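Local coordinates for E3 SUMO-protein ligase SIZ1 (Saccharomyces cerevisiae, PDB 3I2D), which acts as a SUMO E3 ligase that promotes attachment of SUMO to septins and PCNA, working with the conjugating enzyme UBC9 through a zinc-binding SP-RING, at residues Cys96-Tyr107 with Leu175-Glu185; Thr225-Leu233 with Val323-Trp331. One frame throughout, in Å; residues are numbered along the deposited sequence.

Overall arrangement
The two contacts lie on opposite sides of the chain's centre, one in the PINIT domain and one in the part of the chain that carries the SP-RING zinc. Their centres are 60 Å apart and their nearest atoms about 45 Å, so neither supports the other directly. Interaction 1 is strand-led: the edge strand 93-100 is zipped to 182-191, and the flanking loop folds against helix 104-111. Interaction 2 instead sets helix 222-234 on the turn after strand 322-326, largely through leucines. Interaction 1 is remote from the zinc site of Cys-268, His-270, Cys-291 and Cys-294. In interaction 2 the side chain of Leu-229 is about 11 Å from that of His-270.

Interaction 1 (Cys96-Tyr107 with Leu175-Glu185); sequences CSAKFKLSKADY and LKPYTQQNNVE
Leu-175 meets Phe-100 and Leu-102 where an antiparallel strand pair of the PINIT domain, 93-100 with 182-191, gives way to a loop lying against the start of helix 104-111. Its CD2 sits 3.8 Å from Phe-100 CE1, near the ring edge, while the other methyl faces Leu-102; Leu-110 touches both leucines, so branched apolar chains suit this corner. Farther on, Tyr-178 and Tyr-107 form an offset edge-to-face pair, centroids 5.6 Å apart and planes at 86°. The edge of Tyr-178 does the touching, and Tyr-178 CB stands over the face of the Tyr-107 ring in a CH-pi contact. With CG anti to the backbone N (chi1 -169°), the Tyr-178 ring extends along the first turn of the helix and brings its OH beside Lys-104. The carbonyl of Tyr-178 receives a weak bond from Lys-101 NZ (3.3 Å to Tyr-178 O), made possible by bends at chi3 and chi4 that curl the lysine back. Gln-181 lays its amide across the aliphatic part of Lys-99, an exposed pairing of two long chains. Asn-182 is buried and works twice: its CB lies over the Phe-100 ring, 3.7 Å from the centroid, and its OD1 takes Lys-176 N at 2.8 Å on a lone pair, tying the loop to the strand, with Asn-148 as a further donor. Its backbone exchanges two bonds with Phe-100. Val-184 does likewise with Ala-98, Val-184 N to Ala-98 O being nearly straight (169°), and sets CG2 in the plane of the Phe-100 ring. Finally, Glu-185 CA makes a CA-H...O contact of 3.4 Å with Cys-96 O.

Interaction 2 (Thr225-Leu233 with Val323-Trp331); sequences TLLYLKKTL and VELTSDGKW
Leu-226, Leu-229 and Leu-233 line the side of helix 222-234 that rests on the turn following strand 322-326. The helix and strand segments run at 80° to each other, their axes 10.1 Å apart, so the leucines bridge the gap with their branch ends. Leu-229, central and buried, divides its methyls: CD1 lies 4.2 Å from Leu-325 CD1, and CD2 leans on the backbone near Thr-326 O. At chi1 177° the Leu-229 side chain leaves the helix on the side away from its own backbone N, which carries it toward Leu-325 and the Thr-326 carbonyl. Leu-325 also touches Met-248 and Phe-308, and Leu-229 touches Leu-271, so both belong to a wider apolar cluster. Leu-226 rests CD2 on Gly-329 CA; at phi 133° a side chain here would press on the carbonyl O of Asp-328 and on the Leu-226 methyl, so glycine suits the place. Leu-233 places CD1 against the backbone N and hydroxyl of Ser-327, and touches Thr-246 on the adjoining strand.

Polar contacts are sparse and lie at the exposed margin. Lys-230 runs past Ser-327 and bends at chi4, bringing NZ to Ser-327 O for a weak hydrogen bond of 3.3 Å. Lys-230 NZ is also 6.7 Å from Asp-328 OD1, where at most a weak long-range attraction is likely. Within the turn, Thr-326 N bonds weakly to Lys-330 O. Together these contacts pack a helix on a beta-hairpin turn of the antiparallel sheet 245-249, 322-326 and 331-333, in the zinc-bearing SP-RING part of the chain.

Interaction 1 (Cys96-Tyr107 with Leu175-Glu185)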
loop_
_atom_site.group_PDB
_atom_site.type_symbol
_atom_site.label_atom_id
_atom_site.label_comp_id
_atom_site.label_asym_id
_atom_site.label_seq_id
_atom_site.Cartn_x
_atom_site.Cartn_y
_atom_site.Cartn_z
ATOM N N CYS A 96 24.592 1.753 14.231
ATOM C CA CYS A 96 24.853 0.479 13.613
ATOM C C CYS A 96 25.201 0.774 12.171
ATOM O O CYS A 96 24.669 1.698 11.556
ATOM C CB CYS A 96 23.653 -0.459 13.721
ATOM S SG CYS A 96 22.115 0.276 13.275
ATOM N N SER A 97 26.144 0.005 11.659
ATOM C CA SER A 97 26.601 0.178 10.309
ATOM C C SER A 97 26.586 -1.153 9.592
ATOM O O SER A 97 26.393 -2.212 10.193
ATOM C CB SER A 97 28.021 0.745 10.319
ATOM O OG SER A 97 28.884 -0.074 11.093
ATOM N N ALA A 98 26.784 -1.085 8.293
ATOM C CA ALA A 98 26.819 -2.273 7.481
ATOM C C ALA A 98 27.549 -1.905 6.209
ATOM O O ALA A 98 27.460 -0.776 5.722
ATOM C CB ALA A 98 25.412 -2.746 7.166
ATOM N N LYS A 99 28.313 -2.858 5.704
ATOM C CA LYS A 99 29.047 -2.669 4.472
ATOM C C LYS A 99 28.569 -3.826 3.618
ATOM O O LYS A 99 28.396 -4.951 4.117
ATOM C CB LYS A 99 30.552 -2.750 4.725
ATOM C CG LYS A 99 31.092 -1.619 5.596
ATOM C CD LYS A 99 32.588 -1.770 5.852
ATOM C CE LYS A 99 33.167 -0.572 6.594
ATOM N NZ LYS A 99 32.586 -0.403 7.956
ATOM N N PHE A 100 28.318 -3.547 2.344
ATOM C CA PHE A 100 27.846 -4.578 1.439
ATOM C C PHE A 100 28.146 -4.147 0.015
ATOM O O PHE A 100 28.151 -2.954 -0.288
ATOM C CB PHE A 100 26.333 -4.771 1.636
ATOM C CG PHE A 100 25.519 -3.537 1.324
ATOM C CD1 PHE A 100 24.914 -3.378 0.078
ATOM C CD2 PHE A 100 25.420 -2.503 2.248
ATOM C CE1 PHE A 100 24.233 -2.212 -0.247
ATOM C CE2 PHE A 100 24.737 -1.327 1.929
ATOM C CZ PHE A 100 24.145 -1.183 0.677
ATOM N N LYS A 101 28.425 -5.120 -0.844
ATOM C CA LYS A 101 28.673 -4.850 -2.256
ATOM C C LYS A 101 27.547 -5.519 -3.033
ATOM O O LYS A 101 27.160 -6.647 -2.735
ATOM C CB LYS A 101 30.020 -5.420 -2.708
ATOM C CG LYS A 101 31.226 -4.602 -2.276
ATOM C CD LYS A 101 32.456 -4.938 -3.119
ATOM C CE LYS A 101 32.349 -4.373 -4.543
ATOM N NZ LYS A 101 31.216 -4.926 -5.355
ATOM N N LEU A 102 27.010 -4.820 -4.020
ATOM C CA LEU A 102 25.922 -5.385 -4.804
ATOM C C LEU A 102 26.422 -6.424 -5.787
ATOM O O LEU A 102 27.293 -6.138 -6.613
ATOM C CB LEU A 102 25.180 -4.285 -5.564
ATOM C CG LEU A 102 24.280 -3.411 -4.699
ATOM C CD1 LEU A 102 23.494 -2.470 -5.592
ATOM C CD2 LEU A 102 23.345 -4.302 -3.888
ATOM N N SER A 103 25.861 -7.626 -5.699
ATOM C CA SER A 103 26.251 -8.700 -6.600
ATOM C C SER A 103 25.837 -8.352 -8.028
ATOM O O SER A 103 25.223 -7.314 -8.288
ATOM C CB SER A 103 25.583 -10.015 -6.198
ATOM O OG SER A 103 24.218 -10.015 -6.574
ATOM N N LYS A 104 26.195 -9.228 -8.955
ATOM C CA LYS A 104 25.848 -9.028 -10.350
ATOM C C LYS A 104 24.327 -8.913 -10.394
ATOM O O LYS A 104 23.785 -7.835 -10.652
ATOM C CB LYS A 104 26.330 -10.234 -11.171
ATOM C CG LYS A 104 26.126 -10.160 -12.687
ATOM C CD LYS A 104 26.649 -11.445 -13.346
ATOM C CE LYS A 104 26.462 -11.452 -14.858
ATOM N NZ LYS A 104 27.006 -12.701 -15.475
ATOM N N ALA A 105 23.657 -10.026 -10.095
ATOM C CA ALA A 105 22.200 -10.127 -10.101
ATOM C C ALA A 105 21.458 -8.987 -9.396
ATOM O O ALA A 105 20.392 -8.564 -9.846
ATOM C CB ALA A 105 21.781 -11.467 -9.502
ATOM N N ASP A 106 22.016 -8.492 -8.297
ATOM C CA ASP A 106 21.377 -7.412 -7.561
ATOM C C ASP A 106 21.508 -6.052 -8.251
ATOM O O ASP A 106 20.509 -5.450 -8.640
ATOM C CB ASP A 106 21.951 -7.308 -6.139
ATOM C CG ASP A 106 21.579 -8.498 -5.251
ATOM O OD1 ASP A 106 20.493 -9.088 -5.454
ATOM O OD2 ASP A 106 22.370 -8.822 -4.330
ATOM N N TYR A 107 22.740 -5.573 -8.406
ATOM C CA TYR A 107 22.986 -4.267 -9.015
ATOM C C TYR A 107 22.160 -3.988 -10.255
ATOM O O TYR A 107 21.967 -2.837 -10.631
ATOM C CB TYR A 107 24.466 -4.090 -9.379
ATOM C CG TYR A 107 24.767 -2.676 -9.823
ATOM C CD1 TYR A 107 24.983 -1.666 -8.883
ATOM C CD2 TYR A 107 24.705 -2.317 -11.166
ATOM C CE1 TYR A 107 25.116 -0.326 -9.269
ATOM C CE2 TYR A 107 24.834 -0.984 -11.561
ATOM C CZ TYR A 107 25.035 0.006 -10.609
ATOM O OH TYR A 107 25.120 1.327 -10.992
ATOM N N LEU A 175 23.644 4.497 -3.869
ATOM C CA LEU A 175 24.517 3.336 -3.951
ATOM C C LEU A 175 25.723 3.744 -4.797
ATOM O O LEU A 175 25.620 4.651 -5.634
ATOM C CB LEU A 175 23.801 2.161 -4.626
ATOM C CG LEU A 175 22.797 1.349 -3.809
ATOM C CD1 LEU A 175 22.138 0.329 -4.714
ATOM C CD2 LEU A 175 23.498 0.655 -2.649
ATOM N N LYS A 176 26.864 3.097 -4.567
ATOM C CA LYS A 176 28.065 3.381 -5.343
ATOM C C LYS A 176 28.049 2.450 -6.565
ATOM O O LYS A 176 27.220 1.537 -6.635
ATOM C CB LYS A 176 29.316 3.149 -4.493
ATOM C CG LYS A 176 29.654 4.305 -3.558
ATOM C CD LYS A 176 30.913 4.004 -2.740
ATOM C CE LYS A 176 31.322 5.187 -1.865
ATOM N NZ LYS A 176 31.513 6.419 -2.676
ATOM N N PRO A 177 28.947 2.680 -7.550
ATOM C CA PRO A 177 29.029 1.862 -8.772
ATOM C C PRO A 177 29.344 0.370 -8.597
ATOM O O PRO A 177 30.235 -0.007 -7.840
ATOM C CB PRO A 177 30.091 2.589 -9.595
ATOM C CG PRO A 177 29.899 4.034 -9.193
ATOM C CD PRO A 177 29.769 3.901 -7.689
ATOM N N TYR A 178 28.591 -0.458 -9.317
ATOM C CA TYR A 178 28.707 -1.922 -9.319
ATOM C C TYR A 178 29.739 -2.536 -8.369
ATOM O O TYR A 178 29.382 -3.054 -7.307
ATOM C CB TYR A 178 28.990 -2.412 -10.745
ATOM C CG TYR A 178 28.880 -3.911 -10.907
ATOM C CD1 TYR A 178 27.645 -4.554 -10.783
ATOM C CD2 TYR A 178 30.009 -4.690 -11.154
ATOM C CE1 TYR A 178 27.538 -5.941 -10.900
ATOM C CE2 TYR A 178 29.915 -6.080 -11.271
ATOM C CZ TYR A 178 28.678 -6.695 -11.141
ATOM O OH TYR A 178 28.584 -8.062 -11.238
ATOM N N THR A 179 31.008 -2.504 -8.786
ATOM C CA THR A 179 32.133 -3.039 -8.005
ATOM C C THR A 179 32.723 -1.942 -7.117
ATOM O O THR A 179 33.690 -1.274 -7.488
ATOM C CB THR A 179 33.281 -3.570 -8.915
ATOM O OG1 THR A 179 33.655 -2.556 -9.861
ATOM C CG2 THR A 179 32.859 -4.840 -9.641
ATOM N N GLN A 180 32.129 -1.765 -5.945
ATOM C CA GLN A 180 32.570 -0.757 -4.998
ATOM C C GLN A 180 31.673 -0.875 -3.772
ATOM O O GLN A 180 30.455 -0.707 -3.854
ATOM C CB GLN A 180 32.454 0.633 -5.628
ATOM C CG GLN A 180 33.065 1.751 -4.811
ATOM C CD GLN A 180 33.135 3.056 -5.588
ATOM O OE1 GLN A 180 33.438 4.116 -5.031
ATOM N NE2 GLN A 180 32.859 2.983 -6.887
ATOM N N GLN A 181 32.294 -1.191 -2.642
ATOM C CA GLN A 181 31.595 -1.362 -1.378
ATOM C C GLN A 181 30.705 -0.184 -0.999
ATOM O O GLN A 181 31.031 0.979 -1.262
ATOM C CB GLN A 181 32.606 -1.620 -0.267
ATOM C CG GLN A 181 32.017 -1.538 1.115
ATOM C CD GLN A 181 33.082 -1.458 2.181
ATOM O OE1 GLN A 181 33.843 -2.402 2.375
ATOM N NE2 GLN A 181 33.149 -0.323 2.878
ATOM N N ASN A 182 29.575 -0.510 -0.379
ATOM C CA ASN A 182 28.603 0.475 0.069
ATOM C C ASN A 182 28.604 0.503 1.581
ATOM O O ASN A 182 28.872 -0.508 2.231
ATOM C CB ASN A 182 27.201 0.105 -0.410
ATOM C CG ASN A 182 26.972 0.450 -1.859
ATOM O OD1 ASN A 182 26.980 1.626 -2.244
ATOM N ND2 ASN A 182 26.761 -0.574 -2.678
ATOM N N ASN A 183 28.298 1.660 2.145
ATOM C CA ASN A 183 28.261 1.772 3.590
ATOM C C ASN A 183 27.006 2.484 4.074
ATOM O O ASN A 183 26.718 3.614 3.677
ATOM C CB ASN A 183 29.501 2.502 4.099
ATOM C CG ASN A 183 29.973 1.965 5.430
ATOM O OD1 ASN A 183 29.352 2.197 6.475
ATOM N ND2 ASN A 183 31.073 1.219 5.400
ATOM N N VAL A 184 26.259 1.801 4.931
ATOM C CA VAL A 184 25.039 2.346 5.495
ATOM C C VAL A 184 25.253 2.524 6.978
ATOM O O VAL A 184 25.776 1.638 7.643
ATOM C CB VAL A 184 23.862 1.395 5.309
ATOM C CG1 VAL A 184 22.627 1.978 5.965
ATOM C CG2 VAL A 184 23.621 1.165 3.838
ATOM N N GLU A 185 24.839 3.664 7.506
ATOM C CA GLU A 185 25.000 3.896 8.926
ATOM C C GLU A 185 23.759 4.542 9.528
ATOM O O GLU A 185 23.266 5.551 9.022
ATOM C CB GLU A 185 26.213 4.784 9.158
ATOM C CG GLU A 185 26.725 4.782 10.580
ATOM C CD GLU A 185 28.041 5.531 10.710
ATOM O OE1 GLU A 185 29.015 5.152 10.011
ATOM O OE2 GLU A 185 28.095 6.497 11.505
#

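Interaction 2 (Thr225-Leu233 with Val323-Trp331)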
loop_
_atom_site.group_PDB
_atom_site.type_symbol
_atom_site.label_atom_id
_atom_site.label_comp_id
_atom_site.label_asym_id
_atom_site.label_seq_id
_atom_site.Cartn_x
_atom_site.Cartn_y
_atom_site.Cartn_z
ATOM N N THR A 225 -26.686 -5.005 -8.582
ATOM C CA THR A 225 -27.009 -3.603 -8.402
ATOM C C THR A 225 -28.515 -3.360 -8.449
ATOM O O THR A 225 -29.039 -2.532 -7.696
ATOM C CB THR A 225 -26.312 -2.743 -9.476
ATOM O OG1 THR A 225 -24.893 -2.837 -9.307
ATOM C CG2 THR A 225 -26.738 -1.287 -9.360
ATOM N N LEU A 226 -29.203 -4.080 -9.335
ATOM C CA LEU A 226 -30.648 -3.936 -9.494
ATOM C C LEU A 226 -31.396 -4.397 -8.263
ATOM O O LEU A 226 -32.366 -3.760 -7.845
ATOM C CB LEU A 226 -31.134 -4.713 -10.717
ATOM C CG LEU A 226 -30.948 -3.928 -12.014
ATOM C CD1 LEU A 226 -31.555 -4.687 -13.181
ATOM C CD2 LEU A 226 -31.613 -2.567 -11.863
ATOM N N LEU A 227 -30.950 -5.513 -7.692
ATOM C CA LEU A 227 -31.557 -6.051 -6.488
ATOM C C LEU A 227 -31.366 -5.068 -5.346
ATOM O O LEU A 227 -32.290 -4.847 -4.559
ATOM C CB LEU A 227 -30.924 -7.383 -6.126
ATOM C CG LEU A 227 -31.424 -8.573 -6.926
ATOM C CD1 LEU A 227 -30.835 -9.836 -6.336
ATOM C CD2 LEU A 227 -32.943 -8.615 -6.877
ATOM N N TYR A 228 -30.172 -4.484 -5.251
ATOM C CA TYR A 228 -29.901 -3.495 -4.210
ATOM C C TYR A 228 -30.773 -2.263 -4.467
ATOM O O TYR A 228 -31.445 -1.763 -3.561
ATOM C CB TYR A 228 -28.428 -3.073 -4.218
ATOM C CG TYR A 228 -28.072 -2.170 -3.061
ATOM C CD1 TYR A 228 -27.667 -2.704 -1.836
ATOM C CD2 TYR A 228 -28.216 -0.787 -3.162
ATOM C CE1 TYR A 228 -27.419 -1.887 -0.742
ATOM C CE2 TYR A 228 -27.975 0.041 -2.074
ATOM C CZ TYR A 228 -27.580 -0.514 -0.865
ATOM O OH TYR A 228 -27.358 0.301 0.222
ATOM N N LEU A 229 -30.761 -1.782 -5.708
ATOM C CA LEU A 229 -31.542 -0.611 -6.085
ATOM C C LEU A 229 -33.019 -0.761 -5.707
ATOM O O LEU A 229 -33.703 0.226 -5.442
ATOM C CB LEU A 229 -31.412 -0.359 -7.587
ATOM C CG LEU A 229 -32.254 0.800 -8.116
ATOM C CD1 LEU A 229 -31.726 2.117 -7.592
ATOM C CD2 LEU A 229 -32.218 0.796 -9.611
ATOM N N LYS A 230 -33.510 -1.997 -5.697
ATOM C CA LYS A 230 -34.900 -2.259 -5.335
ATOM C C LYS A 230 -35.040 -2.329 -3.814
ATOM O O LYS A 230 -36.000 -1.798 -3.253
ATOM C CB LYS A 230 -35.388 -3.559 -5.977
ATOM C CG LYS A 230 -35.662 -3.437 -7.472
ATOM C CD LYS A 230 -35.891 -4.807 -8.106
ATOM C CE LYS A 230 -36.288 -4.698 -9.578
ATOM N NZ LYS A 230 -37.645 -4.102 -9.730
ATOM N N LYS A 231 -34.085 -2.978 -3.149
ATOM C CA LYS A 231 -34.101 -3.071 -1.689
ATOM C C LYS A 231 -34.053 -1.643 -1.154
ATOM O O LYS A 231 -34.730 -1.298 -0.191
ATOM C CB LYS A 231 -32.885 -3.854 -1.180
ATOM C CG LYS A 231 -32.736 -3.898 0.342
ATOM C CD LYS A 231 -31.524 -4.733 0.768
ATOM C CE LYS A 231 -31.652 -6.197 0.300
ATOM N NZ LYS A 231 -30.468 -7.063 0.630
ATOM N N THR A 232 -33.246 -0.812 -1.798
ATOM C CA THR A 232 -33.121 0.579 -1.407
ATOM C C THR A 232 -34.462 1.302 -1.569
ATOM O O THR A 232 -35.090 1.687 -0.580
ATOM C CB THR A 232 -32.041 1.275 -2.264
ATOM O OG1 THR A 232 -30.755 0.762 -1.904
ATOM C CG2 THR A 232 -32.053 2.781 -2.060
ATOM N N LEU A 233 -34.900 1.463 -2.816
ATOM C CA LEU A 233 -36.148 2.155 -3.125
ATOM C C LEU A 233 -37.378 1.713 -2.343
ATOM O O LEU A 233 -38.414 2.379 -2.407
ATOM C CB LEU A 233 -36.453 2.067 -4.623
ATOM C CG LEU A 233 -35.590 2.945 -5.531
ATOM C CD1 LEU A 233 -36.056 2.810 -6.968
ATOM C CD2 LEU A 233 -35.680 4.395 -5.077
ATOM N N VAL A 323 -27.508 10.946 -12.933
ATOM C CA VAL A 323 -28.456 10.124 -13.648
ATOM C C VAL A 323 -29.602 9.774 -12.709
ATOM O O VAL A 323 -29.396 9.567 -11.510
ATOM C CB VAL A 323 -27.785 8.851 -14.164
ATOM C CG1 VAL A 323 -28.778 8.012 -14.897
ATOM C CG2 VAL A 323 -26.654 9.213 -15.097
ATOM N N GLU A 324 -30.819 9.755 -13.248
ATOM C CA GLU A 324 -31.982 9.410 -12.446
ATOM C C GLU A 324 -32.293 7.944 -12.669
ATOM O O GLU A 324 -32.413 7.485 -13.805
ATOM C CB GLU A 324 -33.192 10.256 -12.823
ATOM C CG GLU A 324 -34.394 9.966 -11.940
ATOM C CD GLU A 324 -35.183 11.209 -11.582
ATOM O OE1 GLU A 324 -34.576 12.178 -11.068
ATOM O OE2 GLU A 324 -36.411 11.211 -11.807
ATOM N N LEU A 325 -32.408 7.210 -11.570
ATOM C CA LEU A 325 -32.686 5.786 -11.622
ATOM C C LEU A 325 -34.084 5.480 -11.117
ATOM O O LEU A 325 -34.553 6.089 -10.152
ATOM C CB LEU A 325 -31.668 5.023 -10.768
ATOM C CG LEU A 325 -30.190 5.174 -11.127
ATOM C CD1 LEU A 325 -29.345 4.399 -10.124
ATOM C CD2 LEU A 325 -29.952 4.667 -12.544
ATOM N N THR A 326 -34.741 4.532 -11.781
ATOM C CA THR A 326 -36.078 4.106 -11.391
ATOM C C THR A 326 -36.048 2.648 -10.925
ATOM O O THR A 326 -35.204 1.850 -11.360
ATOM C CB THR A 326 -37.107 4.263 -12.551
ATOM O OG1 THR A 326 -36.653 3.561 -13.718
ATOM C CG2 THR A 326 -37.297 5.730 -12.883
ATOM N N SER A 327 -36.970 2.323 -10.025
ATOM C CA SER A 327 -37.095 0.985 -9.464
ATOM C C SER A 327 -36.874 -0.037 -10.562
ATOM O O SER A 327 -36.388 -1.140 -10.318
ATOM C CB SER A 327 -38.490 0.820 -8.876
ATOM O OG SER A 327 -38.888 2.017 -8.230
ATOM N N ASP A 328 -37.248 0.351 -11.776
ATOM C CA ASP A 328 -37.103 -0.491 -12.951
ATOM C C ASP A 328 -35.647 -0.923 -13.035
ATOM O O ASP A 328 -35.326 -2.103 -12.966
ATOM C CB ASP A 328 -37.476 0.304 -14.212
ATOM C CG ASP A 328 -37.752 -0.591 -15.421
ATOM O OD1 ASP A 328 -38.909 -1.044 -15.581
ATOM O OD2 ASP A 328 -36.812 -0.848 -16.206
ATOM N N GLY A 329 -34.768 0.062 -13.159
ATOM C CA GLY A 329 -33.351 -0.206 -13.281
ATOM C C GLY A 329 -32.847 0.651 -14.424
ATOM O O GLY A 329 -31.648 0.881 -14.573
ATOM N N LYS A 330 -33.785 1.117 -15.244
ATOM C CA LYS A 330 -33.462 1.976 -16.377
ATOM C C LYS A 330 -32.997 3.313 -15.811
ATOM O O LYS A 330 -33.202 3.603 -14.626
ATOM C CB LYS A 330 -34.700 2.199 -17.256
ATOM C CG LYS A 330 -34.747 1.382 -18.549
ATOM C CD LYS A 330 -35.083 -0.084 -18.326
ATOM C CE LYS A 330 -35.146 -0.834 -19.651
ATOM N NZ LYS A 330 -35.453 -2.286 -19.498
ATOM N N TRP A 331 -32.376 4.126 -16.657
ATOM C CA TRP A 331 -31.893 5.430 -16.224
ATOM C C TRP A 331 -32.130 6.496 -17.275
ATOM O O TRP A 331 -32.454 6.194 -18.426
ATOM C CB TRP A 331 -30.397 5.369 -15.926
ATOM C CG TRP A 331 -29.578 4.894 -17.088
ATOM C CD1 TRP A 331 -29.359 3.602 -17.459
ATOM C CD2 TRP A 331 -28.908 5.708 -18.056
ATOM N NE1 TRP A 331 -28.592 3.555 -18.600
ATOM C CE2 TRP A 331 -28.300 4.836 -18.988
ATOM C CE3 TRP A 331 -28.761 7.092 -18.228
ATOM C CZ2 TRP A 331 -27.559 5.301 -20.080
ATOM C CZ3 TRP A 331 -28.025 7.552 -19.313
ATOM C CH2 TRP A 331 -27.433 6.657 -20.223
#